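Local coordinates for nuclear inclusion protein A (Tobacco vein mottling virus, PDB 3MMG) that probably acts as the virus's 3C-type cysteine protease, cutting peptide chains and, in this crystal, holding a peptide in its substrate cleft, at residues C19-S24 / L55-M60; P39-N44 / K89-F94; Q45-R50 / I83-A88; P76-D81 / A205-W210. The protein carries 3 engineered substitutions. All blocks are in the same frame, centred on the assembly; numbering follows the deposited sequence. Where two conformers were deposited one is given.

Contact 1 (C19-S24 / L55-M60); sequences CLLENS and LTIKTM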
loop_
_atom_site.group_PDB
_atom_site.type_symbol
_atom_site.label_atom_id
_atom_site.label_comp_id
_atom_site.label_asym_id
_atom_site.label_seq_id
_atom_site.Cartn_x
_atom_site.Cartn_y
_atom_site.Cartn_z
ATOM N N CYS A 19 4.887 -0.833 -7.502
ATOM C CA CYS A 19 6.278 -1.304 -7.351
ATOM C C CYS A 19 6.318 -2.631 -6.598
ATOM O O CYS A 19 5.391 -2.962 -5.830
ATOM C CB CYS A 19 7.083 -0.326 -6.498
ATOM S SG CYS A 19 7.089 1.396 -6.980
ATOM N N LEU A 20 7.406 -3.369 -6.778
ATOM C CA LEU A 20 7.703 -4.485 -5.877
ATOM C C LEU A 20 8.712 -4.014 -4.844
ATOM O O LEU A 20 9.708 -3.389 -5.190
ATOM C CB LEU A 20 8.262 -5.712 -6.601
ATOM C CG LEU A 20 7.466 -6.385 -7.715
ATOM C CD1 LEU A 20 8.296 -7.516 -8.323
ATOM C CD2 LEU A 20 6.183 -6.925 -7.197
ATOM N N LEU A 21 8.441 -4.302 -3.574
ATOM C CA LEU A 21 9.335 -3.912 -2.493
ATOM C C LEU A 21 9.898 -5.162 -1.808
ATOM O O LEU A 21 9.149 -6.051 -1.406
ATOM C CB LEU A 21 8.591 -3.017 -1.486
ATOM C CG LEU A 21 7.904 -1.775 -2.060
ATOM C CD1 LEU A 21 7.137 -1.057 -0.946
ATOM C CD2 LEU A 21 8.900 -0.858 -2.700
ATOM N N GLU A 22 11.226 -5.250 -1.731
ATOM C CA GLU A 22 11.862 -6.381 -1.056
ATOM C C GLU A 22 12.758 -5.797 0.012
ATOM O O GLU A 22 13.655 -5.007 -0.290
ATOM C CB GLU A 22 12.676 -7.255 -2.029
ATOM C CG GLU A 22 13.393 -8.413 -1.309
ATOM C CD GLU A 22 14.245 -9.304 -2.205
ATOM O OE1 GLU A 22 14.464 -8.979 -3.404
ATOM O OE2 GLU A 22 14.708 -10.355 -1.686
ATOM N N ASN A 23 12.503 -6.169 1.256
ATOM C CA ASN A 23 13.315 -5.738 2.377
ATOM C C ASN A 23 14.020 -6.973 2.899
ATOM O O ASN A 23 13.405 -7.789 3.577
ATOM C CB ASN A 23 12.433 -5.123 3.463
ATOM C CG ASN A 23 13.226 -4.306 4.445
ATOM O OD1 ASN A 23 14.395 -3.992 4.188
ATOM N ND2 ASN A 23 12.606 -3.938 5.569
ATOM N N SER A 24 15.305 -7.098 2.556
ATOM C CA SER A 24 16.076 -8.337 2.750
ATOM C C SER A 24 17.016 -8.231 3.938
ATOM O O SER A 24 17.777 -7.282 4.042
ATOM C CB SER A 24 16.880 -8.672 1.492
ATOM O OG SER A 24 17.464 -9.969 1.582
ATOM N N LEU A 55 16.758 -2.561 1.075
ATOM C CA LEU A 55 15.498 -2.389 0.355
ATOM C C LEU A 55 15.771 -2.325 -1.141
ATOM O O LEU A 55 16.625 -1.551 -1.583
ATOM C CB LEU A 55 14.835 -1.095 0.806
ATOM C CG LEU A 55 13.507 -0.724 0.138
ATOM C CD1 LEU A 55 12.404 -1.733 0.487
ATOM C CD2 LEU A 55 13.114 0.690 0.597
ATOM N N THR A 56 15.065 -3.146 -1.905
ATOM C CA THR A 56 15.156 -3.112 -3.371
ATOM C C THR A 56 13.768 -2.791 -3.886
ATOM O O THR A 56 12.775 -3.362 -3.391
ATOM C CB THR A 56 15.665 -4.447 -3.944
ATOM O OG1 THR A 56 17.011 -4.665 -3.494
ATOM C CG2 THR A 56 15.680 -4.416 -5.487
ATOM N N ILE A 57 13.687 -1.855 -4.828
ATOM C CA ILE A 57 12.413 -1.387 -5.355
ATOM C C ILE A 57 12.388 -1.667 -6.853
ATOM O O ILE A 57 13.188 -1.081 -7.600
ATOM C CB ILE A 57 12.260 0.118 -5.100
ATOM C CG1 ILE A 57 12.408 0.395 -3.596
ATOM C CG2 ILE A 57 10.914 0.626 -5.677
ATOM C CD1 ILE A 57 13.402 1.482 -3.239
ATOM N N LYS A 58 11.477 -2.535 -7.287
ATOM C CA LYS A 58 11.337 -2.837 -8.708
ATOM C C LYS A 58 10.165 -2.079 -9.292
ATOM O O LYS A 58 9.065 -2.142 -8.753
ATOM C CB LYS A 58 11.204 -4.326 -8.988
ATOM C CG LYS A 58 11.280 -4.638 -10.492
ATOM C CD LYS A 58 11.432 -6.123 -10.764
ATOM C CE LYS A 58 11.690 -6.378 -12.254
ATOM N NZ LYS A 58 12.994 -5.799 -12.778
ATOM N N THR A 59 10.424 -1.352 -10.376
ATOM C CA THR A 59 9.411 -0.507 -11.005
ATOM C C THR A 59 9.349 -0.753 -12.523
ATOM O O THR A 59 10.239 -1.371 -13.090
ATOM C CB THR A 59 9.699 1.001 -10.774
ATOM O OG1 THR A 59 10.692 1.453 -11.709
ATOM C CG2 THR A 59 10.183 1.254 -9.366
ATOM N N MET A 60 8.343 -0.195 -13.180
ATOM C CA MET A 60 8.243 -0.348 -14.635
ATOM C C MET A 60 9.387 0.334 -15.372
ATOM O O MET A 60 9.638 0.011 -16.566
ATOM C CB MET A 60 6.885 0.167 -15.166
ATOM C CG MET A 60 6.690 1.657 -15.117
ATOM S SD MET A 60 5.307 2.195 -16.156
ATOM C CE MET A 60 5.149 0.861 -17.286
#
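C19 comes in with its CB 4.0 Å from CG2 of I57, and its CA-H leans on the carbonyl of K58. Next along, L20 and K58 make a hydrogen-bonded antiparallel pair: the L20 N to K58 O and K58 N to L20 O bonds are both 2.9 Å. Their side chains leave on the same face and meet only at the root, CB to CB at 4.0 Å; the lysine then runs out extended and bends at its last torsion (64°) to bring NZ into a salt bridge with E63. L21 turns to the other face, opposite I57 in a non-hydrogen-bonded pair. The two side chains run alongside each other, with CD2 of L21 3.8 Å from CG1 of I57. E22 pairs with T56 through two more backbone bonds, E22 N to T56 O at 3.0 Å and T56 N to E22 O at 2.8 Å. The glutamate, extended from its first torsion (178°) on, takes OE2 to the hydroxyl of S29, while CD1 of L55 comes to 3.6 Å from E22 O. N23 faces L55 and sends ND2 to the carbonyl of L47. A buried, mostly apolar face (L21, L55 and I57, with N23 at its end) backed by a partly exposed one (L20, E22, T56, K58) is the pattern of neighbouring strands in the N-terminal beta-barrel domain of chymotrypsin-like proteases, clan PA.

Contact 2 (P39-N44 / K89-F94); sequences PYIIAN and KDFPPF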
loop_
_atom_site.group_PDB
_atom_site.type_symbol
_atom_site.label_atom_id
_atom_site.label_comp_id
_atom_site.label_asym_id
_atom_site.label_seq_id
_atom_site.Cartn_x
_atom_site.Cartn_y
_atom_site.Cartn_z
ATOM N N PRO A 39 8.906 11.448 -6.260
ATOM C CA PRO A 39 10.071 10.830 -5.647
ATOM C C PRO A 39 9.724 9.945 -4.439
ATOM O O PRO A 39 10.633 9.519 -3.693
ATOM C CB PRO A 39 10.867 12.049 -5.172
ATOM C CG PRO A 39 9.787 12.995 -4.740
ATOM C CD PRO A 39 8.707 12.830 -5.774
ATOM N N TYR A 40 8.434 9.674 -4.250
ATOM C CA TYR A 40 7.953 8.982 -3.063
ATOM C C TYR A 40 7.493 7.569 -3.369
ATOM O O TYR A 40 6.950 7.299 -4.450
ATOM C CB TYR A 40 6.771 9.743 -2.426
ATOM C CG TYR A 40 7.058 11.206 -2.219
ATOM C CD1 TYR A 40 6.388 12.178 -2.957
ATOM C CD2 TYR A 40 8.008 11.610 -1.280
ATOM C CE1 TYR A 40 6.682 13.551 -2.786
ATOM C CE2 TYR A 40 8.306 12.968 -1.090
ATOM C CZ TYR A 40 7.636 13.923 -1.838
ATOM O OH TYR A 40 7.926 15.271 -1.658
ATOM N N ILE A 41 7.709 6.691 -2.398
ATOM C CA ILE A 41 7.136 5.345 -2.382
ATOM C C ILE A 41 6.192 5.243 -1.200
ATOM O O ILE A 41 6.585 5.527 -0.070
ATOM C CB ILE A 41 8.242 4.253 -2.208
ATOM C CG1 ILE A 41 9.345 4.417 -3.274
ATOM C CG2 ILE A 41 7.646 2.831 -2.259
ATOM C CD1 ILE A 41 8.866 4.270 -4.671
ATOM N N ILE A 42 4.953 4.845 -1.474
ATOM C CA ILE A 42 3.928 4.708 -0.438
ATOM C C ILE A 42 3.854 3.219 -0.149
ATOM O O ILE A 42 3.727 2.395 -1.081
ATOM C CB ILE A 42 2.571 5.204 -0.963
ATOM C CG1 ILE A 42 2.584 6.727 -1.258
ATOM C CG2 ILE A 42 1.441 4.800 -0.014
ATOM C CD1 ILE A 42 1.610 7.139 -2.363
ATOM N N ALA A 43 3.966 2.851 1.122
ATOM C CA ALA A 43 3.998 1.439 1.477
ATOM C C ALA A 43 3.304 1.212 2.814
ATOM O O ALA A 43 2.910 2.163 3.477
ATOM C CB ALA A 43 5.454 0.941 1.536
ATOM N N ASN A 44 3.166 -0.051 3.206
ATOM C CA ASN A 44 2.733 -0.356 4.582
ATOM C C ASN A 44 3.845 -0.020 5.577
ATOM O O ASN A 44 5.013 -0.266 5.292
ATOM C CB ASN A 44 2.424 -1.839 4.745
ATOM C CG ASN A 44 1.301 -2.312 3.842
ATOM O OD1 ASN A 44 1.555 -2.788 2.744
ATOM N ND2 ASN A 44 0.054 -2.136 4.281
ATOM N N LYS A 89 17.854 11.692 -4.987
ATOM C CA LYS A 89 17.720 12.405 -6.252
ATOM C C LYS A 89 18.045 11.534 -7.489
ATOM O O LYS A 89 17.478 11.751 -8.571
ATOM C CB LYS A 89 18.539 13.705 -6.221
ATOM C CG LYS A 89 18.191 14.677 -7.350
ATOM C CD LYS A 89 18.874 16.027 -7.154
ATOM C CE LYS A 89 18.527 16.943 -8.339
ATOM N NZ LYS A 89 19.136 18.296 -8.198
ATOM N N ASP A 90 18.922 10.533 -7.327
ATOM C CA ASP A 90 19.279 9.631 -8.441
ATOM C C ASP A 90 18.244 8.520 -8.727
ATOM O O ASP A 90 18.408 7.692 -9.649
ATOM C CB ASP A 90 20.674 9.047 -8.228
ATOM C CG ASP A 90 21.770 10.072 -8.490
ATOM O OD1 ASP A 90 21.935 10.476 -9.662
ATOM O OD2 ASP A 90 22.432 10.464 -7.522
ATOM N N PHE A 91 17.182 8.479 -7.927
ATOM C CA PHE A 91 16.092 7.549 -8.195
ATOM C C PHE A 91 15.149 8.298 -9.127
ATOM O O PHE A 91 14.671 9.372 -8.768
ATOM C CB PHE A 91 15.389 7.242 -6.870
ATOM C CG PHE A 91 14.302 6.202 -6.982
ATOM C CD1 PHE A 91 14.498 4.927 -6.454
ATOM C CD2 PHE A 91 13.090 6.505 -7.601
ATOM C CE1 PHE A 91 13.482 3.952 -6.538
ATOM C CE2 PHE A 91 12.068 5.539 -7.711
ATOM C CZ PHE A 91 12.274 4.267 -7.174
ATOM N N PRO A 92 14.880 7.751 -10.338
ATOM C CA PRO A 92 14.040 8.448 -11.305
ATOM C C PRO A 92 12.578 8.472 -10.819
ATOM O O PRO A 92 12.020 7.425 -10.501
ATOM C CB PRO A 92 14.185 7.593 -12.580
ATOM C CG PRO A 92 14.521 6.252 -12.110
ATOM C CD PRO A 92 15.338 6.438 -10.842
ATOM N N PRO A 93 11.984 9.666 -10.701
ATOM C CA PRO A 93 10.639 9.726 -10.110
ATOM C C PRO A 93 9.494 9.209 -10.973
ATOM O O PRO A 93 9.613 9.108 -12.198
ATOM C CB PRO A 93 10.425 11.218 -9.863
ATOM C CG PRO A 93 11.308 11.892 -10.826
ATOM C CD PRO A 93 12.514 11.006 -11.002
ATOM N N PHE A 94 8.394 8.883 -10.296
ATOM C CA PHE A 94 7.113 8.526 -10.917
ATOM C C PHE A 94 6.341 9.810 -11.266
ATOM O O PHE A 94 6.671 10.886 -10.761
ATOM C CB PHE A 94 6.294 7.748 -9.886
ATOM C CG PHE A 94 6.821 6.383 -9.589
ATOM C CD1 PHE A 94 7.824 6.198 -8.621
ATOM C CD2 PHE A 94 6.320 5.269 -10.268
ATOM C CE1 PHE A 94 8.297 4.902 -8.307
ATOM C CE2 PHE A 94 6.808 3.967 -9.989
ATOM C CZ PHE A 94 7.786 3.783 -9.024
#
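I41 meets F91 and F94 where strand 40-43 of the N-terminal chymotrypsin-like beta-barrel packs against the loop that follows strand 83-86. No hydrogen bond joins the two segments; the contact is carried by one methyl and two rings, with prolines beside them. I41 sets CG1 beside its backbone N (chi1 -54°), and a second turn of the same sense (chi2 -61°) folds the chain over, so that CD1, rather than the CG2 branch, is what reaches the rings. That methyl lies 3.7 Å from CE1 of F94 and 4.2 Å from CZ of F91, coming at both rings on a slant.

The two phenylalanines also meet each other. F94 keeps its ring beside its own N (chi1 -70°), and the same CE1 that touches the I41 methyl lies at the edge of the F91 ring, in its plane. Beyond I41, F91 also meets the ring of F64, and F94 makes an edge-to-face pair with H61, whose NE2 bonds the carbonyl of P92.

At the outer end the backbones come together at two prolines, P39 and P93, with their CA atoms 4.6 Å apart; CB of P93 lies 3.9 Å from P39 N. CB of P39 points away from the loop, and the proline ring rests on its neighbour Y40, its CG 3.6 Å above the plane of the phenol ring and over the ring's centre.

Contact 3 (Q45-R50 / I83-A88); sequences QHLFRR and IVIKMA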
loop_
_atom_site.group_PDB
_atom_site.type_symbol
_atom_site.label_atom_id
_atom_site.label_comp_id
_atom_site.label_asym_id
_atom_site.label_seq_id
_atom_site.Cartn_x
_atom_site.Cartn_y
_atom_site.Cartn_z
ATOM N N GLN A 45 3.494 0.515 6.753
ATOM C CA GLN A 45 4.501 0.596 7.851
ATOM C C GLN A 45 5.155 -0.740 8.170
ATOM O O GLN A 45 6.362 -0.789 8.458
ATOM C CB GLN A 45 3.909 1.173 9.145
ATOM C CG GLN A 45 3.659 2.666 9.052
ATOM C CD GLN A 45 3.138 3.240 10.342
ATOM O OE1 GLN A 45 3.262 2.620 11.381
ATOM N NE2 GLN A 45 2.559 4.429 10.279
ATOM N N HIS A 46 4.395 -1.822 8.069
ATOM C CA HIS A 46 4.905 -3.141 8.436
ATOM C C HIS A 46 5.982 -3.714 7.508
ATOM O O HIS A 46 6.596 -4.739 7.822
ATOM C CB HIS A 46 3.777 -4.134 8.695
ATOM C CG HIS A 46 3.191 -4.776 7.472
ATOM N ND1 HIS A 46 1.996 -4.355 6.925
ATOM C CD2 HIS A 46 3.566 -5.872 6.765
ATOM C CE1 HIS A 46 1.681 -5.142 5.907
ATOM N NE2 HIS A 46 2.612 -6.076 5.792
ATOM N N LEU A 47 6.229 -3.031 6.391
ATOM C CA LEU A 47 7.405 -3.307 5.574
ATOM C C LEU A 47 8.684 -3.188 6.412
ATOM O O LEU A 47 9.658 -3.879 6.143
ATOM C CB LEU A 47 7.479 -2.338 4.386
ATOM C CG LEU A 47 8.737 -2.363 3.505
ATOM C CD1 LEU A 47 8.842 -3.710 2.776
ATOM C CD2 LEU A 47 8.624 -1.208 2.548
ATOM N N PHE A 48 8.671 -2.335 7.431
ATOM C CA PHE A 48 9.866 -2.096 8.246
ATOM C C PHE A 48 9.769 -2.660 9.659
ATOM O O PHE A 48 10.424 -2.160 10.583
ATOM C CB PHE A 48 10.193 -0.613 8.260
ATOM C CG PHE A 48 10.389 -0.046 6.888
ATOM C CD1 PHE A 48 9.455 0.824 6.343
ATOM C CD2 PHE A 48 11.493 -0.411 6.131
ATOM C CE1 PHE A 48 9.631 1.340 5.051
ATOM C CE2 PHE A 48 11.682 0.088 4.846
ATOM C CZ PHE A 48 10.758 0.963 4.307
ATOM N N ARG A 49 8.966 -3.706 9.815
ATOM C CA ARG A 49 8.889 -4.456 11.072
ATOM C C ARG A 49 10.268 -4.823 11.596
ATOM O O ARG A 49 10.538 -4.706 12.799
ATOM C CB ARG A 49 8.140 -5.752 10.844
ATOM C CG ARG A 49 6.668 -5.607 10.847
ATOM C CD ARG A 49 6.034 -6.971 10.754
ATOM N NE ARG A 49 6.353 -7.707 9.531
ATOM C CZ ARG A 49 5.690 -8.798 9.150
ATOM N NH1 ARG A 49 4.695 -9.249 9.896
ATOM N NH2 ARG A 49 6.012 -9.441 8.042
ATOM N N ARG A 50 11.122 -5.295 10.690
ATOM C CA ARG A 50 12.494 -5.648 11.017
ATOM C C ARG A 50 13.405 -4.492 10.637
ATOM O O ARG A 50 13.362 -3.995 9.507
ATOM C CB ARG A 50 12.924 -6.916 10.284
ATOM C CG ARG A 50 12.009 -8.097 10.492
ATOM C CD ARG A 50 12.745 -9.405 10.226
ATOM N NE ARG A 50 11.956 -10.562 10.646
ATOM C CZ ARG A 50 12.468 -11.689 11.134
ATOM N NH1 ARG A 50 13.783 -11.835 11.281
ATOM N NH2 ARG A 50 11.659 -12.679 11.487
ATOM N N ILE A 83 3.101 4.318 5.296
ATOM C CA ILE A 83 4.306 5.132 5.438
ATOM C C ILE A 83 4.686 5.665 4.060
ATOM O O ILE A 83 4.392 5.030 3.055
ATOM C CB ILE A 83 5.474 4.337 6.081
ATOM C CG1 ILE A 83 6.624 5.287 6.444
ATOM C CG2 ILE A 83 5.954 3.192 5.179
ATOM C CD1 ILE A 83 7.381 4.831 7.648
ATOM N N VAL A 84 5.288 6.848 4.030
ATOM C CA VAL A 84 5.784 7.435 2.797
ATOM C C VAL A 84 7.302 7.487 2.923
ATOM O O VAL A 84 7.826 7.901 3.948
ATOM C CB VAL A 84 5.203 8.852 2.509
ATOM C CG1 VAL A 84 5.642 9.318 1.152
ATOM C CG2 VAL A 84 3.641 8.848 2.557
ATOM N N ILE A 85 7.996 7.033 1.885
ATOM C CA ILE A 85 9.465 6.987 1.887
ATOM C C ILE A 85 9.940 7.908 0.784
ATOM O O ILE A 85 9.464 7.814 -0.350
ATOM C CB ILE A 85 9.981 5.542 1.590
ATOM C CG1 ILE A 85 9.307 4.497 2.502
ATOM C CG2 ILE A 85 11.489 5.464 1.712
ATOM C CD1 ILE A 85 9.284 3.137 1.887
ATOM N N LYS A 86 10.889 8.796 1.096
ATOM C CA LYS A 86 11.403 9.699 0.078
ATOM C C LYS A 86 12.661 9.092 -0.548
ATOM O O LYS A 86 13.570 8.682 0.154
ATOM C CB LYS A 86 11.728 11.080 0.658
ATOM C CG LYS A 86 11.947 12.138 -0.426
ATOM C CD LYS A 86 12.289 13.498 0.150
ATOM C CE LYS A 86 12.454 14.533 -0.977
ATOM N NZ LYS A 86 12.184 15.932 -0.487
ATOM N N MET A 87 12.705 9.057 -1.870
ATOM C CA MET A 87 13.858 8.489 -2.551
ATOM C C MET A 87 14.927 9.556 -2.792
ATOM O O MET A 87 14.632 10.767 -2.889
ATOM C CB MET A 87 13.413 7.880 -3.877
ATOM C CG MET A 87 12.461 6.674 -3.714
ATOM S SD MET A 87 13.327 5.247 -3.026
ATOM C CE MET A 87 12.683 5.208 -1.363
ATOM N N ALA A 88 16.172 9.091 -2.932
ATOM C CA ALA A 88 17.287 9.950 -3.344
ATOM C C ALA A 88 17.108 10.616 -4.731
ATOM O O ALA A 88 16.356 10.133 -5.589
ATOM C CB ALA A 88 18.563 9.100 -3.330
#
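Q45 and I83 bring their CA atoms to 5.1 Å where a single 3-10 turn, 45-47, closed by a 3.0 Å bond from F48 N to Q45 O, is laid against strand 83-86. This turn follows strand 40-43 in the N-terminal barrel of the chymotrypsin-like fold and carries H46, probably the histidine of the catalytic triad. All five touching residues are buried, and the atoms that meet are mostly carbon. The side chains of Q45 and I83 run roughly perpendicular, with CG of the glutamine 3.9 Å from CB of the isoleucine. I83 has CG1 anti to its N (chi1 -170°), which puts CG2 between N and the carbonyl carbon and brings it against N and CA of Q45, 4.0 Å from each. The side-chain amide of Q45 gives NE2 to the carbonyl of I82, just ahead of the strand.

H46 faces the other way, stacking its ring on an aromatic side chain of the bound peptide, and R49 is held by salt bridges to E30 and E217. F48 and I85 approach from opposite directions, and the I83 CG2 methyl sits near the ring plane at its edge, 4.1 Å from CE1 of F48. L47 covers one face of the same ring, its CG 3.9 Å above the centre. The closest touch is at the ring's edge, where the methyl CD1 of I85 lies in plane, 3.6 Å from CZ of F48.

Contact 4 (P76-D81 / A205-W210); sequences PVEGRD and ADKISW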
loop_
_atom_site.group_PDB
_atom_site.type_symbol
_atom_site.label_atom_id
_atom_site.label_comp_id
_atom_site.label_asym_id
_atom_site.label_seq_id
_atom_site.Cartn_x
_atom_site.Cartn_y
_atom_site.Cartn_z
ATOM N N PRO A 76 5.550 8.727 8.439
ATOM C CA PRO A 76 4.431 7.828 8.725
ATOM C C PRO A 76 3.092 8.564 8.700
ATOM O O PRO A 76 3.019 9.753 9.027
ATOM C CB PRO A 76 4.736 7.331 10.148
ATOM C CG PRO A 76 5.475 8.493 10.785
ATOM C CD PRO A 76 6.372 8.989 9.645
ATOM N N VAL A 77 2.035 7.867 8.291
ATOM C CA VAL A 77 0.686 8.382 8.527
ATOM C C VAL A 77 0.367 7.832 9.917
ATOM O O VAL A 77 0.001 6.685 10.048
ATOM C CB VAL A 77 -0.341 7.819 7.500
ATOM C CG1 VAL A 77 -1.729 8.421 7.762
ATOM C CG2 VAL A 77 0.098 8.096 6.037
ATOM N N GLU A 78 0.581 8.631 10.966
ATOM C CA GLU A 78 0.545 8.082 12.316
ATOM C C GLU A 78 -0.836 7.496 12.661
ATOM O O GLU A 78 -1.867 8.092 12.342
ATOM C CB GLU A 78 0.982 9.142 13.350
ATOM C CG GLU A 78 2.472 9.528 13.265
ATOM C CD GLU A 78 3.466 8.466 13.801
ATOM O OE1 GLU A 78 3.108 7.278 14.008
ATOM O OE2 GLU A 78 4.648 8.827 13.993
ATOM N N GLY A 79 -0.844 6.325 13.300
ATOM C CA GLY A 79 -2.095 5.678 13.675
ATOM C C GLY A 79 -2.593 4.639 12.667
ATOM O O GLY A 79 -3.551 3.917 12.939
ATOM N N ARG A 80 -1.942 4.539 11.507
ATOM C CA ARG A 80 -2.353 3.515 10.539
ATOM C C ARG A 80 -1.174 2.913 9.792
ATOM O O ARG A 80 -0.069 3.457 9.843
ATOM C CB ARG A 80 -3.404 4.049 9.577
ATOM C CG ARG A 80 -2.841 5.025 8.552
ATOM C CD ARG A 80 -3.963 5.679 7.744
ATOM N NE ARG A 80 -4.683 6.646 8.584
ATOM C CZ ARG A 80 -5.833 7.240 8.267
ATOM N NH1 ARG A 80 -6.439 6.983 7.101
ATOM N NH2 ARG A 80 -6.382 8.109 9.126
ATOM N N ASP A 81 -1.422 1.798 9.103
ATOM C CA ASP A 81 -0.348 1.003 8.490
ATOM C C ASP A 81 0.065 1.529 7.114
ATOM O O ASP A 81 0.116 0.752 6.159
ATOM C CB ASP A 81 -0.774 -0.466 8.414
ATOM C CG ASP A 81 0.355 -1.385 7.966
ATOM O OD1 ASP A 81 1.546 -1.038 8.202
ATOM O OD2 ASP A 81 0.037 -2.440 7.392
ATOM N N ALA A 205 4.103 -1.226 16.389
ATOM C CA ALA A 205 2.706 -1.638 16.178
ATOM C C ALA A 205 1.749 -0.947 17.136
ATOM O O ALA A 205 0.585 -0.730 16.798
ATOM C CB ALA A 205 2.556 -3.154 16.292
ATOM N N ASP A 206 2.242 -0.606 18.331
ATOM C CA ASP A 206 1.431 0.071 19.349
ATOM C C ASP A 206 0.968 1.449 18.926
ATOM O O ASP A 206 0.065 2.012 19.535
ATOM C CB ASP A 206 2.205 0.202 20.662
ATOM C CG ASP A 206 2.393 -1.118 21.358
ATOM O OD1 ASP A 206 1.713 -2.103 20.972
ATOM O OD2 ASP A 206 3.218 -1.167 22.310
ATOM N N LYS A 207 1.591 1.999 17.890
ATOM C CA LYS A 207 1.232 3.319 17.408
ATOM C C LYS A 207 0.169 3.258 16.311
ATOM O O LYS A 207 -0.267 4.296 15.816
ATOM C CB LYS A 207 2.467 4.069 16.913
ATOM C CG LYS A 207 3.517 4.258 18.005
ATOM C CD LYS A 207 4.435 5.400 17.680
ATOM C CE LYS A 207 5.030 6.000 18.952
ATOM N NZ LYS A 207 5.733 7.287 18.650
ATOM N N ILE A 208 -0.239 2.051 15.931
ATOM C CA ILE A 208 -1.355 1.873 14.993
ATOM C C ILE A 208 -2.623 1.651 15.823
ATOM O O ILE A 208 -2.557 1.031 16.881
ATOM C CB ILE A 208 -1.053 0.706 14.017
ATOM C CG1 ILE A 208 0.027 1.160 13.024
ATOM C CG2 ILE A 208 -2.317 0.223 13.298
ATOM C CD1 ILE A 208 0.776 0.039 12.362
ATOM N N SER A 209 -3.744 2.186 15.354
ATOM C CA SER A 209 -5.052 2.009 16.021
ATOM C C SER A 209 -5.649 0.650 15.641
ATOM O O SER A 209 -5.855 0.372 14.448
ATOM C CB SER A 209 -6.008 3.142 15.624
ATOM O OG SER A 209 -5.652 4.391 16.220
ATOM N N TRP A 210 -5.930 -0.194 16.649
ATOM C CA TRP A 210 -6.342 -1.587 16.415
ATOM C C TRP A 210 -7.812 -1.885 16.723
ATOM O O TRP A 210 -8.324 -2.934 16.334
ATOM C CB TRP A 210 -5.447 -2.575 17.197
ATOM C CG TRP A 210 -4.054 -2.562 16.676
ATOM C CD1 TRP A 210 -2.978 -1.955 17.242
ATOM C CD2 TRP A 210 -3.598 -3.142 15.449
ATOM N NE1 TRP A 210 -1.865 -2.106 16.438
ATOM C CE2 TRP A 210 -2.212 -2.846 15.337
ATOM C CE3 TRP A 210 -4.222 -3.892 14.434
ATOM C CZ2 TRP A 210 -1.438 -3.270 14.252
ATOM C CZ3 TRP A 210 -3.462 -4.328 13.361
ATOM C CH2 TRP A 210 -2.078 -3.998 13.263
HETATM O O HOH W 1 -5.694 1.726 12.020
#
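G79 and I208 come within 4.1 Å, CA to CA, where a type II turn from V77 to R80 rests on the chain leaving the 3-10 segment 205-207. G79 takes a positive phi (95°), a conformation that suits glycine, and its CA sits 3.1 Å from K207 O in a CA-H...O contact. One backbone bond crosses: S209 N to G79 O, 3.0 Å and nearly straight at 176°, although the donor stands 42° above the carbonyl plane. A water gives to this same oxygen and to S209 O.

I208 carries the side-chain packing. With CG1 beside its N, it directs that branch along R80 and D81: CG1 lies 3.9 Å from the carbonyl carbon of R80, and CD1 goes on to 4.1 Å from CA of D81. CG2, on the other branch, covers one face of the W210 indole, 3.6 Å above it and toward the rim. That indole is tied in turn by NE1 to A205 O at 2.8 Å, and I208 N reaches the same oxygen from the opposite face of its plane. The charged ends of E78 and K207 stay apart, OE2 to NZ 5.0 Å.

R80 turns off to a salt bridge with E181, and the D81 carboxylate to S168, H46 and N44. D81 and W210 both touch the bound peptide. Segment 205-210 thus packs on the loop that carries D81, probably the triad aspartate of a chymotrypsin-like active site.

Overall arrangement
Contacts 1, 2 and 3 lie with their centres about 11 Å from one another and share one barrel interior: L21 of contact 1 touches A43 and I41 of contact 2 as well as L47 of contact 3. Contacts 2 and 3 are also joined as neighbouring strands, through A43 O and I83 N at 2.8 Å. Contact 4 sits apart, about 23 Å from contact 1 between centres, but about 13 Å from contact 3, and meets it at what is probably the active site. There H46 ND1 lies 2.8 Å from D81 OD2, and N44 ND2 of contact 2 reaches that oxygen at 3.1 Å. H46, which also stacks on the bound peptide, packs on A151, probably the position of the nucleophilic cysteine.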